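Local coordinates for protein glycosyl hydrolase, family 8 (Clostridium perfringens, PDB 3REN) that acts as an alpha-amylase of glycosyl hydrolase family 8, probably cleaving alpha-linked glucans such as starch, at residues 318-323 and 329-334; 25-30 and 66-71; 307-312 and 339-344. All coordinates share one frame; numbering follows the deposited sequence.

Contact 1. Residues 318-323 and 329-334; sequences DSVLYG and KTNSVY
The long loop joining helix 299-312 to helix 335-346 doubles back on itself here, so that Val-320 and Leu-321 on its first limb meet Asn-331 and Val-333 on its second. Each limb has its own local motif. A type I beta turn runs from Ser-319 to Tyr-322, closed by the bond from Tyr-322 N to Ser-319 O at 3.0 Å, and it presents Val-320 and Leu-321 to the other limb. There, Asn-331 and Ser-332 together sit across from Asp-327, a G1 beta bulge; the left-handed backbone of Asn-331 (phi 52°) belongs to that bulge.

No hydrogen bond crosses between the limbs. The main partner is Leu-321, whose CG stands anti to its own carbonyl carbon (chi1 -52°), which sends the isobutyl fork out toward the second limb. One methyl, Leu-321 CD2, lies 3.7 Å from Val-333 CG2, the two side chains lying alongside but pointing opposite ways. The other, Leu-321 CD1, comes 3.7 Å from Asn-331 OD1, and Leu-321 CG is nearly as close to that oxygen at 3.8 Å. The Asn-331 amide therefore meets a hydrocarbon surface here by van der Waals contact. The side chains of Val-320 and Asn-331 cross at about a right angle, with Val-320 CG2 3.9 Å from Asn-331 OD1 and 4.0 Å from Asn-331 ND2.

Burial grows from the Val-320 end, which is exposed, toward Leu-321 and Val-333, which are both covered. A bound magnesium ion lies about 6 Å from the side chain of Val-320. Phe-29 of helix 21-33 touches both Leu-321 and Val-333, while Tyr-45 from another loop packs on Val-320 and Val-333. Right after Val-333, Tyr-334 takes the N-cap position of helix 335-346.

Contact 2. Residues 25-30 and 66-71; sequences MLFDFI and GLMMLY
Phe-27, Met-68 and Tyr-71 all hold CG anti to the backbone N (chi1 -178° for Phe-27), which starts all three side chains off toward the facing helix, across the gap between helices 21-33 and 62-74. Met-68, built as selenomethionine, then bends at both chi2 and chi3, turning its methyl toward the other helix. That methyl is the meeting point: CE of Met-68 lies 3.8 Å from Ile-30 CG2 and 4.0 Å from Phe-27 CE1. The selenium itself stands at the edge of the Phe-27 ring, 5.4 Å from the ring centroid, a Met-aromatic contact.

Tyr-71 brings its CE2 to 3.9 Å from Phe-27 CD1. The two rings are nearly parallel, with planes at 23°, but offset so far that little of one lies over the other. Tyr-71 OH is hydrogen-bonded to Glu-23 OE2, and a bound 1,2-ethanediol lies about 3 Å from this side chain.

The axes of the two short segments approach to 13.8 Å, with 141° between their N-to-C directions, so they run roughly antiparallel. At that distance the contact is made by large side chains, here between two helices of the (alpha/alpha)6 barrel.

Contact 3. Residues 307-312 and 339-344; sequences DKLKYY and LNALLA
Leu-309 pushes its forked end against the two alanines Ala-341 and Ala-344, which lie one turn apart on helix 335-346 and point toward it. Its CG is anti to the carbonyl carbon (chi1 -66°), and chi2 is fully extended at -179°, so the CD1 branch reaches furthest from helix 299-312. This methyl makes the close approach, with Leu-309 CD1 3.6 Å from Ala-344 CB. It also looks onto the backbone of the other alanine, with Leu-309 CD1 4.3 Å from Ala-341 CA. The second branch is looser: Leu-309 CD2 stays 4.5 Å from Ala-341 CB.

One large residue thus faces two of the smallest, and the backbones can come near: the CA atoms of Leu-309 and Ala-341 are 7.1 Å apart. All three residues are buried, and neighbouring parts of the chain cover them as well. Tyr-286 and Ser-287 of helix 283-296 touch Leu-309, while Leu-26 of helix 21-33 and Phe-325 from the loop preceding helix 335-346 touch Ala-341.

Everything that meets across this interface is aliphatic, and no hydrogen bond or charge pair joins the two segments. The contact therefore probably rests on dispersion and the exclusion of water, with the fit of the leucine fork to the shallow alanine surface mattering more than any directional bond.

In the fold
The three contacts lie close together in the (alpha/alpha)6 barrel. Contact 2 closes first along the chain, joining helices 21-33 and 62-74. Much later, contact 3 pairs helix 299-312 with helix 335-346, and contact 1 is nested in the loop between those two. The centres of contact 1 and contact 2 are about 16 Å apart, those of contact 1 and contact 3 about 15 Å, and those of contact 2 and contact 3 about 12 Å. Helix 21-33, one side of contact 2, also touches the other two: Met-25 and Phe-29 meet Tyr-322 of contact 1, and Leu-26 packs on Ala-341 and Leu-342 of contact 3. Elements near the two chain ends thus come together, consistent with barrel closure.

Contact 1. Residues 318-323 and 329-334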
ATOM      1  N   ASP A 318      -6.991  26.832  -9.833  1.00 31.31           N
ATOM      2  CA  ASP A 318      -8.416  26.955 -10.220  1.00 31.69           C
ATOM      3  C   ASP A 318      -9.107  25.599 -10.442  1.00 30.26           C
ATOM      4  O   ASP A 318     -10.303  25.548 -10.732  1.00 30.77           O
ATOM      5  CB  ASP A 318      -8.578  27.839 -11.475  1.00 32.91           C
ATOM      6  CG  ASP A 318      -7.995  29.275 -11.286  1.00 36.41           C
ATOM      7  OD1 ASP A 318      -8.142  29.876 -10.180  1.00 38.52           O
ATOM      8  OD2 ASP A 318      -7.368  29.788 -12.255  1.00 39.85           O
ATOM      9  N   SER A 319      -8.353  24.507 -10.334  1.00 27.23           N
ATOM     10  CA  SER A 319      -8.940  23.179 -10.418  1.00 24.95           C
ATOM     11  C   SER A 319      -9.435  22.746  -9.041  1.00 23.60           C
ATOM     12  O   SER A 319      -8.715  22.888  -8.047  1.00 22.40           O
ATOM     13  CB  SER A 319      -7.909  22.147 -10.869  1.00 24.59           C
ATOM     14  OG  SER A 319      -8.539  20.885 -11.055  1.00 23.74           O
ATOM     15  N   VAL A 320     -10.638  22.174  -9.002  1.00 22.38           N
ATOM     16  CA  VAL A 320     -11.106  21.524  -7.783  1.00 20.97           C
ATOM     17  C   VAL A 320     -10.145  20.415  -7.343  1.00 20.23           C
ATOM     18  O   VAL A 320     -10.152  20.018  -6.165  1.00 19.90           O
ATOM     19  CB  VAL A 320     -12.542  20.981  -7.912  1.00 21.83           C
ATOM     20  CG1 VAL A 320     -13.525  22.117  -8.276  1.00 22.60           C
ATOM     21  CG2 VAL A 320     -12.604  19.837  -8.898  1.00 21.01           C
ATOM     22  N   LEU A 321      -9.271  19.968  -8.257  1.00 18.69           N
ATOM     23  CA  LEU A 321      -8.332  18.884  -7.939  1.00 17.86           C
ATOM     24  C   LEU A 321      -6.973  19.381  -7.536  1.00 17.90           C
ATOM     25  O   LEU A 321      -6.060  18.581  -7.364  1.00 17.61           O
ATOM     26  CB  LEU A 321      -8.184  17.866  -9.082  1.00 17.76           C
ATOM     27  CG  LEU A 321      -9.428  17.238  -9.672  1.00 17.74           C
ATOM     28  CD1 LEU A 321      -9.052  16.264 -10.799  1.00 15.90           C
ATOM     29  CD2 LEU A 321     -10.285  16.576  -8.555  1.00 15.08           C
ATOM     30  N   TYR A 322      -6.833  20.697  -7.395  1.00 17.65           N
ATOM     31  CA  TYR A 322      -5.572  21.279  -6.950  1.00 17.28           C
ATOM     32  C   TYR A 322      -5.000  20.495  -5.765  1.00 16.86           C
ATOM     33  O   TYR A 322      -5.652  20.305  -4.734  1.00 16.62           O
ATOM     34  CB  TYR A 322      -5.768  22.736  -6.556  1.00 16.93           C
ATOM     35  CG  TYR A 322      -4.539  23.355  -5.986  1.00 20.33           C
ATOM     36  CD1 TYR A 322      -3.445  23.663  -6.818  1.00 23.53           C
ATOM     37  CD2 TYR A 322      -4.438  23.629  -4.623  1.00 23.49           C
ATOM     38  CE1 TYR A 322      -2.286  24.222  -6.312  1.00 23.56           C
ATOM     39  CE2 TYR A 322      -3.250  24.198  -4.094  1.00 25.95           C
ATOM     40  CZ  TYR A 322      -2.192  24.495  -4.961  1.00 26.72           C
ATOM     41  OH  TYR A 322      -1.023  25.051  -4.475  1.00 29.71           O
ATOM     42  N   GLY A 323      -3.768  20.049  -5.926  1.00 16.94           N
ATOM     43  CA  GLY A 323      -3.045  19.387  -4.862  1.00 16.20           C
ATOM     44  C   GLY A 323      -3.077  17.879  -5.046  1.00 15.96           C
ATOM     45  O   GLY A 323      -2.226  17.178  -4.505  1.00 15.67           O
ATOM     46  N   LYS A 329      -9.964  16.485 -16.620  1.00 28.69           N
ATOM     47  CA  LYS A 329     -11.022  16.574 -17.648  1.00 28.59           C
ATOM     48  C   LYS A 329     -12.300  15.935 -17.190  1.00 27.21           C
ATOM     49  O   LYS A 329     -13.368  16.391 -17.534  1.00 27.59           O
ATOM     50  CB  LYS A 329     -10.625  15.862 -18.949  1.00 29.50           C
ATOM     51  CG  LYS A 329      -9.290  16.281 -19.566  1.00 34.17           C
ATOM     52  CD  LYS A 329      -9.470  17.260 -20.704  1.00 38.12           C
ATOM     53  CE  LYS A 329      -8.500  16.972 -21.856  1.00 41.08           C
ATOM     54  NZ  LYS A 329      -7.052  17.126 -21.486  1.00 42.84           N
ATOM     55  N   THR A 330     -12.188  14.859 -16.427  1.00 25.40           N
ATOM     56  CA  THR A 330     -13.338  14.074 -16.038  1.00 23.43           C
ATOM     57  C   THR A 330     -13.528  14.050 -14.517  1.00 22.55           C
ATOM     58  O   THR A 330     -14.463  13.423 -14.038  1.00 21.78           O
ATOM     59  CB  THR A 330     -13.169  12.604 -16.491  1.00 23.85           C
ATOM     60  OG1 THR A 330     -11.937  12.104 -15.959  1.00 21.95           O
ATOM     61  CG2 THR A 330     -13.130  12.489 -18.041  1.00 24.71           C
ATOM     62  N   ASN A 331     -12.646  14.715 -13.771  1.00 20.96           N
ATOM     63  CA  ASN A 331     -12.588  14.581 -12.296  1.00 20.08           C
ATOM     64  C   ASN A 331     -12.493  13.144 -11.804  1.00 19.38           C
ATOM     65  O   ASN A 331     -13.056  12.784 -10.754  1.00 18.85           O
ATOM     66  CB  ASN A 331     -13.754  15.299 -11.613  1.00 20.76           C
ATOM     67  CG  ASN A 331     -13.593  16.787 -11.657  1.00 21.65           C
ATOM     68  OD1 ASN A 331     -12.476  17.281 -11.884  1.00 22.81           O
ATOM     69  ND2 ASN A 331     -14.680  17.518 -11.452  1.00 19.39           N
ATOM     70  N   SER A 332     -11.764  12.329 -12.551  1.00 16.97           N
ATOM     71  CA  SER A 332     -11.527  10.945 -12.152  1.00 17.01           C
ATOM     72  C   SER A 332     -10.293  10.866 -11.219  1.00 15.94           C
ATOM     73  O   SER A 332      -9.221  11.306 -11.576  1.00 16.12           O
ATOM     74  CB  SER A 332     -11.311  10.090 -13.413  1.00 16.74           C
ATOM     75  OG  SER A 332     -10.930   8.794 -13.037  1.00 18.95           O
ATOM     76  N   VAL A 333     -10.464  10.308 -10.023  1.00 15.13           N
ATOM     77  CA  VAL A 333      -9.436  10.374  -8.982  1.00 14.17           C
ATOM     78  C   VAL A 333      -9.501   9.041  -8.218  1.00 14.68           C
ATOM     79  O   VAL A 333     -10.607   8.572  -7.965  1.00 15.39           O
ATOM     80  CB  VAL A 333      -9.689  11.553  -7.989  1.00 14.37           C
ATOM     81  CG1 VAL A 333      -8.771  11.477  -6.745  1.00 12.11           C
ATOM     82  CG2 VAL A 333      -9.498  12.912  -8.660  1.00 13.06           C
ATOM     83  N   TYR A 334      -8.354   8.459  -7.883  1.00 13.80           N
ATOM     84  CA  TYR A 334      -8.278   7.267  -7.051  1.00 15.61           C
ATOM     85  C   TYR A 334      -7.562   7.558  -5.745  1.00 15.27           C
ATOM     86  O   TYR A 334      -6.404   7.971  -5.763  1.00 16.33           O
ATOM     87  CB  TYR A 334      -7.585   6.085  -7.802  1.00 16.36           C
ATOM     88  CG  TYR A 334      -8.552   5.476  -8.781  1.00 21.74           C
ATOM     89  CD1 TYR A 334      -8.785   6.060 -10.026  1.00 26.58           C
ATOM     90  CD2 TYR A 334      -9.332   4.367  -8.408  1.00 28.01           C
ATOM     91  CE1 TYR A 334      -9.750   5.528 -10.907  1.00 29.84           C
ATOM     92  CE2 TYR A 334     -10.285   3.826  -9.269  1.00 30.01           C
ATOM     93  CZ  TYR A 334     -10.485   4.412 -10.514  1.00 32.65           C
ATOM     94  OH  TYR A 334     -11.432   3.865 -11.358  1.00 35.98           O
TER

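Contact 2. Residues 25-30 and 66-71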
HETATM    1  N   MSE A  25      -0.280  20.447   0.220  1.00 13.85           N
HETATM    2  CA  MSE A  25      -1.280  20.588  -0.839  1.00 13.13           C
HETATM    3  C   MSE A  25      -2.049  19.284  -0.978  1.00 11.74           C
HETATM    4  O   MSE A  25      -3.293  19.285  -1.151  1.00 11.13           O
HETATM    5  CB  MSE A  25      -0.554  20.832  -2.177  1.00 13.24           C
HETATM    6  CG  MSE A  25       0.055  22.234  -2.363  1.00 18.02           C
HETATM    7 SE   MSE A  25       1.250  22.238  -4.014  1.00 24.59          SE
HETATM    8  CE  MSE A  25      -0.033  21.608  -5.329  1.00 18.83           C
ATOM      9  N   LEU A  26      -1.298  18.175  -0.951  1.00 11.07           N
ATOM     10  CA  LEU A  26      -1.890  16.878  -1.161  1.00 11.70           C
ATOM     11  C   LEU A  26      -2.772  16.456   0.059  1.00 11.41           C
ATOM     12  O   LEU A  26      -3.895  15.953  -0.095  1.00 11.07           O
ATOM     13  CB  LEU A  26      -0.824  15.841  -1.519  1.00 11.38           C
ATOM     14  CG  LEU A  26      -1.303  14.381  -1.668  1.00 12.36           C
ATOM     15  CD1 LEU A  26      -2.467  14.211  -2.705  1.00 10.22           C
ATOM     16  CD2 LEU A  26      -0.121  13.553  -2.073  1.00 11.37           C
ATOM     17  N   PHE A  27      -2.262  16.664   1.258  1.00 11.88           N
ATOM     18  CA  PHE A  27      -3.079  16.394   2.462  1.00 12.75           C
ATOM     19  C   PHE A  27      -4.356  17.243   2.455  1.00 12.80           C
ATOM     20  O   PHE A  27      -5.467  16.732   2.747  1.00 12.56           O
ATOM     21  CB  PHE A  27      -2.293  16.671   3.749  1.00 11.97           C
ATOM     22  CG  PHE A  27      -3.087  16.364   4.988  1.00 14.86           C
ATOM     23  CD1 PHE A  27      -3.104  15.062   5.501  1.00 15.34           C
ATOM     24  CD2 PHE A  27      -3.855  17.348   5.600  1.00 12.18           C
ATOM     25  CE1 PHE A  27      -3.879  14.746   6.622  1.00 17.35           C
ATOM     26  CE2 PHE A  27      -4.634  17.040   6.714  1.00 17.90           C
ATOM     27  CZ  PHE A  27      -4.637  15.732   7.231  1.00 18.73           C
ATOM     28  N   ASP A  28      -4.210  18.516   2.088  1.00 12.29           N
ATOM     29  CA  ASP A  28      -5.375  19.431   1.988  1.00 13.51           C
ATOM     30  C   ASP A  28      -6.410  18.912   0.988  1.00 12.46           C
ATOM     31  O   ASP A  28      -7.611  19.000   1.230  1.00 13.26           O
ATOM     32  CB  ASP A  28      -4.983  20.855   1.563  1.00 13.21           C
ATOM     33  CG  ASP A  28      -4.347  21.692   2.712  1.00 19.25           C
ATOM     34  OD1 ASP A  28      -4.306  21.244   3.894  1.00 20.40           O
ATOM     35  OD2 ASP A  28      -3.832  22.803   2.390  1.00 22.66           O
ATOM     36  N   PHE A  29      -5.957  18.428  -0.154  1.00 12.36           N
ATOM     37  CA  PHE A  29      -6.885  17.847  -1.150  1.00 12.63           C
ATOM     38  C   PHE A  29      -7.589  16.611  -0.580  1.00 12.40           C
ATOM     39  O   PHE A  29      -8.814  16.471  -0.727  1.00 11.61           O
ATOM     40  CB  PHE A  29      -6.135  17.451  -2.430  1.00 12.87           C
ATOM     41  CG  PHE A  29      -6.967  16.655  -3.385  1.00 13.80           C
ATOM     42  CD1 PHE A  29      -8.037  17.261  -4.052  1.00 12.03           C
ATOM     43  CD2 PHE A  29      -6.678  15.313  -3.617  1.00 10.12           C
ATOM     44  CE1 PHE A  29      -8.839  16.531  -4.928  1.00 14.90           C
ATOM     45  CE2 PHE A  29      -7.468  14.573  -4.511  1.00 12.11           C
ATOM     46  CZ  PHE A  29      -8.571  15.180  -5.148  1.00 10.21           C
ATOM     47  N   ILE A  30      -6.819  15.717   0.037  1.00 11.73           N
ATOM     48  CA  ILE A  30      -7.396  14.482   0.595  1.00 12.05           C
ATOM     49  C   ILE A  30      -8.367  14.814   1.725  1.00 12.61           C
ATOM     50  O   ILE A  30      -9.477  14.303   1.766  1.00 12.72           O
ATOM     51  CB  ILE A  30      -6.319  13.456   1.120  1.00 11.49           C
ATOM     52  CG1 ILE A  30      -5.496  12.845  -0.024  1.00 11.61           C
ATOM     53  CG2 ILE A  30      -6.986  12.315   1.912  1.00 10.69           C
ATOM     54  CD1 ILE A  30      -4.093  12.386   0.421  1.00 10.19           C
ATOM     55  N   GLY A  66      -6.090   2.453   6.471  1.00 10.75           N
ATOM     56  CA  GLY A  66      -4.801   1.917   6.890  1.00 10.44           C
ATOM     57  C   GLY A  66      -3.663   2.785   6.402  1.00 10.42           C
ATOM     58  O   GLY A  66      -2.723   3.031   7.141  1.00 10.52           O
ATOM     59  N   LEU A  67      -3.739   3.249   5.156  1.00 10.23           N
ATOM     60  CA  LEU A  67      -2.726   4.158   4.611  1.00 10.92           C
ATOM     61  C   LEU A  67      -2.626   5.456   5.405  1.00 10.47           C
ATOM     62  O   LEU A  67      -1.539   5.926   5.706  1.00  9.87           O
ATOM     63  CB  LEU A  67      -2.959   4.428   3.102  1.00 10.72           C
ATOM     64  CG  LEU A  67      -2.649   3.220   2.167  1.00 11.79           C
ATOM     65  CD1 LEU A  67      -3.178   3.425   0.701  1.00  9.02           C
ATOM     66  CD2 LEU A  67      -1.153   2.914   2.161  1.00  7.02           C
HETATM   67  N   MSE A  68      -3.775   6.027   5.751  1.00 10.80           N
HETATM   68  CA  MSE A  68      -3.827   7.299   6.458  1.00 11.20           C
HETATM   69  C   MSE A  68      -3.302   7.129   7.899  1.00 10.97           C
HETATM   70  O   MSE A  68      -2.626   8.006   8.413  1.00 10.97           O
HETATM   71  CB  MSE A  68      -5.258   7.881   6.424  1.00 11.46           C
HETATM   72  CG  MSE A  68      -5.410   9.239   7.141  1.00 15.15           C
HETATM   73 SE   MSE A  68      -4.121  10.628   6.536  1.00 16.63          SE
HETATM   74  CE  MSE A  68      -5.029  11.263   4.947  1.00 17.47           C
HETATM   75  N   MSE A  69      -3.622   6.002   8.530  1.00  9.86           N
HETATM   76  CA  MSE A  69      -3.010   5.634   9.811  1.00 10.34           C
HETATM   77  C   MSE A  69      -1.498   5.520   9.746  1.00 10.65           C
HETATM   78  O   MSE A  69      -0.816   5.996  10.651  1.00 10.44           O
HETATM   79  CB  MSE A  69      -3.599   4.325  10.339  1.00  9.53           C
HETATM   80  CG  MSE A  69      -5.088   4.501  10.831  1.00 10.96           C
HETATM   81 SE   MSE A  69      -5.993   2.739  11.108  1.00 13.12          SE
HETATM   82  CE  MSE A  69      -5.024   2.117  12.654  1.00 13.62           C
ATOM     83  N   LEU A  70      -0.962   4.888   8.691  1.00  9.88           N
ATOM     84  CA  LEU A  70       0.499   4.855   8.560  1.00 10.84           C
ATOM     85  C   LEU A  70       1.127   6.248   8.443  1.00 11.31           C
ATOM     86  O   LEU A  70       2.172   6.547   9.086  1.00 10.27           O
ATOM     87  CB  LEU A  70       0.939   4.004   7.382  1.00 10.98           C
ATOM     88  CG  LEU A  70       0.746   2.502   7.551  1.00 12.57           C
ATOM     89  CD1 LEU A  70       1.061   1.818   6.198  1.00 14.98           C
ATOM     90  CD2 LEU A  70       1.759   2.031   8.605  1.00 15.38           C
ATOM     91  N   TYR A  71       0.509   7.079   7.601  1.00 10.87           N
ATOM     92  CA  TYR A  71       0.921   8.461   7.474  1.00 11.57           C
ATOM     93  C   TYR A  71       0.888   9.189   8.824  1.00 11.73           C
ATOM     94  O   TYR A  71       1.821   9.928   9.157  1.00 11.18           O
ATOM     95  CB  TYR A  71      -0.017   9.198   6.511  1.00 11.15           C
ATOM     96  CG  TYR A  71       0.236  10.688   6.456  1.00 12.82           C
ATOM     97  CD1 TYR A  71       1.293  11.198   5.707  1.00 12.54           C
ATOM     98  CD2 TYR A  71      -0.545  11.561   7.177  1.00 10.88           C
ATOM     99  CE1 TYR A  71       1.544  12.568   5.665  1.00 14.91           C
ATOM    100  CE2 TYR A  71      -0.315  12.928   7.148  1.00 13.51           C
ATOM    101  CZ  TYR A  71       0.735  13.422   6.394  1.00 15.94           C
ATOM    102  OH  TYR A  71       0.960  14.777   6.313  1.00 17.03           O
TER

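Contact 3. Residues 307-312 and 339-344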
ATOM      1  N   ASP A 307      10.475  13.824  -8.389  1.00 16.72           N
ATOM      2  CA  ASP A 307      10.263  14.734  -9.491  1.00 16.86           C
ATOM      3  C   ASP A 307       9.074  14.306 -10.321  1.00 15.37           C
ATOM      4  O   ASP A 307       8.301  15.153 -10.738  1.00 16.32           O
ATOM      5  CB  ASP A 307      11.520  14.878 -10.361  1.00 18.39           C
ATOM      6  CG  ASP A 307      12.576  15.784  -9.715  1.00 23.45           C
ATOM      7  OD1 ASP A 307      12.297  16.441  -8.677  1.00 29.90           O
ATOM      8  OD2 ASP A 307      13.714  15.818 -10.227  1.00 30.87           O
ATOM      9  N   LYS A 308       8.902  13.004 -10.545  1.00 14.62           N
ATOM     10  CA  LYS A 308       7.706  12.537 -11.271  1.00 13.59           C
ATOM     11  C   LYS A 308       6.417  12.844 -10.536  1.00 13.50           C
ATOM     12  O   LYS A 308       5.424  13.210 -11.166  1.00 12.72           O
ATOM     13  CB  LYS A 308       7.743  11.036 -11.585  1.00 13.63           C
ATOM     14  CG  LYS A 308       8.845  10.644 -12.505  1.00 14.95           C
ATOM     15  CD  LYS A 308       8.588  11.174 -13.891  1.00 13.26           C
ATOM     16  CE  LYS A 308       9.540  10.512 -14.902  1.00 17.30           C
ATOM     17  NZ  LYS A 308       9.197  11.030 -16.257  1.00 17.08           N
ATOM     18  N   LEU A 309       6.426  12.671  -9.214  1.00 13.11           N
ATOM     19  CA  LEU A 309       5.241  12.970  -8.414  1.00 13.43           C
ATOM     20  C   LEU A 309       4.950  14.467  -8.421  1.00 14.51           C
ATOM     21  O   LEU A 309       3.818  14.875  -8.574  1.00 14.88           O
ATOM     22  CB  LEU A 309       5.365  12.412  -6.976  1.00 13.07           C
ATOM     23  CG  LEU A 309       5.401  10.889  -6.774  1.00 11.95           C
ATOM     24  CD1 LEU A 309       5.509  10.602  -5.251  1.00 14.12           C
ATOM     25  CD2 LEU A 309       4.127  10.250  -7.326  1.00 11.09           C
ATOM     26  N   LYS A 310       5.980  15.303  -8.280  1.00 15.10           N
ATOM     27  CA  LYS A 310       5.755  16.737  -8.403  1.00 15.33           C
ATOM     28  C   LYS A 310       5.139  17.147  -9.744  1.00 16.17           C
ATOM     29  O   LYS A 310       4.303  18.053  -9.809  1.00 16.49           O
ATOM     30  CB  LYS A 310       7.059  17.486  -8.269  1.00 15.06           C
ATOM     31  CG  LYS A 310       7.774  17.307  -6.944  1.00 16.89           C
ATOM     32  CD  LYS A 310       8.683  18.544  -6.824  1.00 19.31           C
ATOM     33  CE  LYS A 310      10.025  18.197  -6.363  1.00 22.53           C
ATOM     34  NZ  LYS A 310      10.653  19.526  -6.173  1.00 20.50           N
ATOM     35  N   TYR A 311       5.619  16.516 -10.810  1.00 16.17           N
ATOM     36  CA  TYR A 311       5.196  16.818 -12.167  1.00 17.29           C
ATOM     37  C   TYR A 311       3.735  16.478 -12.384  1.00 16.90           C
ATOM     38  O   TYR A 311       3.019  17.261 -12.985  1.00 16.12           O
ATOM     39  CB  TYR A 311       6.014  16.004 -13.174  1.00 17.18           C
ATOM     40  CG  TYR A 311       5.641  16.333 -14.594  1.00 21.30           C
ATOM     41  CD1 TYR A 311       6.114  17.503 -15.208  1.00 23.55           C
ATOM     42  CD2 TYR A 311       4.828  15.475 -15.337  1.00 24.34           C
ATOM     43  CE1 TYR A 311       5.772  17.807 -16.507  1.00 25.41           C
ATOM     44  CE2 TYR A 311       4.497  15.756 -16.628  1.00 25.94           C
ATOM     45  CZ  TYR A 311       4.968  16.921 -17.207  1.00 28.47           C
ATOM     46  OH  TYR A 311       4.629  17.183 -18.505  1.00 33.90           O
ATOM     47  N   TYR A 312       3.308  15.309 -11.897  1.00 15.92           N
ATOM     48  CA  TYR A 312       1.916  14.866 -12.092  1.00 16.87           C
ATOM     49  C   TYR A 312       0.899  15.462 -11.122  1.00 16.84           C
ATOM     50  O   TYR A 312      -0.308  15.449 -11.410  1.00 15.86           O
ATOM     51  CB  TYR A 312       1.832  13.332 -12.109  1.00 16.19           C
ATOM     52  CG  TYR A 312       2.360  12.816 -13.407  1.00 19.56           C
ATOM     53  CD1 TYR A 312       1.682  13.095 -14.603  1.00 22.18           C
ATOM     54  CD2 TYR A 312       3.526  12.066 -13.460  1.00 21.85           C
ATOM     55  CE1 TYR A 312       2.165  12.659 -15.831  1.00 25.68           C
ATOM     56  CE2 TYR A 312       4.016  11.612 -14.673  1.00 25.10           C
ATOM     57  CZ  TYR A 312       3.325  11.919 -15.860  1.00 26.80           C
ATOM     58  OH  TYR A 312       3.795  11.479 -17.083  1.00 30.92           O
ATOM     59  N   LEU A 339      -3.041   8.651  -1.661  1.00 12.18           N
ATOM     60  CA  LEU A 339      -2.480   8.269  -0.356  1.00 12.21           C
ATOM     61  C   LEU A 339      -1.035   7.756  -0.441  1.00 12.61           C
ATOM     62  O   LEU A 339      -0.203   8.038   0.461  1.00 10.96           O
ATOM     63  CB  LEU A 339      -3.383   7.248   0.346  1.00 11.96           C
ATOM     64  CG  LEU A 339      -4.710   7.837   0.797  1.00 10.80           C
ATOM     65  CD1 LEU A 339      -5.752   6.676   0.906  1.00  9.43           C
ATOM     66  CD2 LEU A 339      -4.508   8.663   2.143  1.00 10.83           C
ATOM     67  N   ASN A 340      -0.727   7.000  -1.499  1.00 11.24           N
ATOM     68  CA  ASN A 340       0.644   6.497  -1.661  1.00 11.88           C
ATOM     69  C   ASN A 340       1.582   7.682  -1.915  1.00 11.47           C
ATOM     70  O   ASN A 340       2.658   7.766  -1.310  1.00 10.75           O
ATOM     71  CB  ASN A 340       0.728   5.447  -2.779  1.00 11.92           C
ATOM     72  CG  ASN A 340       0.259   4.069  -2.321  1.00 14.67           C
ATOM     73  OD1 ASN A 340       0.513   3.676  -1.184  1.00 18.28           O
ATOM     74  ND2 ASN A 340      -0.426   3.338  -3.197  1.00 16.61           N
ATOM     75  N   ALA A 341       1.123   8.633  -2.732  1.00 10.43           N
ATOM     76  CA  ALA A 341       1.887   9.875  -2.983  1.00 11.30           C
ATOM     77  C   ALA A 341       2.115  10.662  -1.694  1.00 10.34           C
ATOM     78  O   ALA A 341       3.167  11.260  -1.512  1.00 12.73           O
ATOM     79  CB  ALA A 341       1.163  10.765  -4.003  1.00  9.23           C
ATOM     80  N   LEU A 342       1.122  10.674  -0.809  1.00 10.90           N
ATOM     81  CA  LEU A 342       1.268  11.380   0.465  1.00 11.00           C
ATOM     82  C   LEU A 342       2.366  10.749   1.312  1.00 11.48           C
ATOM     83  O   LEU A 342       3.225  11.449   1.845  1.00 12.21           O
ATOM     84  CB  LEU A 342      -0.098  11.481   1.187  1.00 11.28           C
ATOM     85  CG  LEU A 342      -0.133  12.236   2.502  1.00 11.06           C
ATOM     86  CD1 LEU A 342       0.044  13.730   2.271  1.00  9.62           C
ATOM     87  CD2 LEU A 342      -1.445  11.936   3.247  1.00 13.46           C
ATOM     88  N   LEU A 343       2.388   9.419   1.400  1.00 11.19           N
ATOM     89  CA  LEU A 343       3.513   8.723   2.030  1.00 11.40           C
ATOM     90  C   LEU A 343       4.897   9.055   1.438  1.00 11.23           C
ATOM     91  O   LEU A 343       5.866   9.213   2.196  1.00 10.81           O
ATOM     92  CB  LEU A 343       3.292   7.200   2.060  1.00 10.96           C
ATOM     93  CG  LEU A 343       2.073   6.792   2.915  1.00 13.97           C
ATOM     94  CD1 LEU A 343       1.696   5.345   2.748  1.00 13.20           C
ATOM     95  CD2 LEU A 343       2.293   7.057   4.448  1.00 12.63           C
ATOM     96  N   ALA A 344       5.010   9.123   0.099  1.00 10.70           N
ATOM     97  CA  ALA A 344       6.303   9.525  -0.541  1.00 10.81           C
ATOM     98  C   ALA A 344       6.647  10.999  -0.263  1.00 10.72           C
ATOM     99  O   ALA A 344       7.787  11.305   0.090  1.00 11.23           O
ATOM    100  CB  ALA A 344       6.265   9.269  -2.044  1.00 10.62           C
TER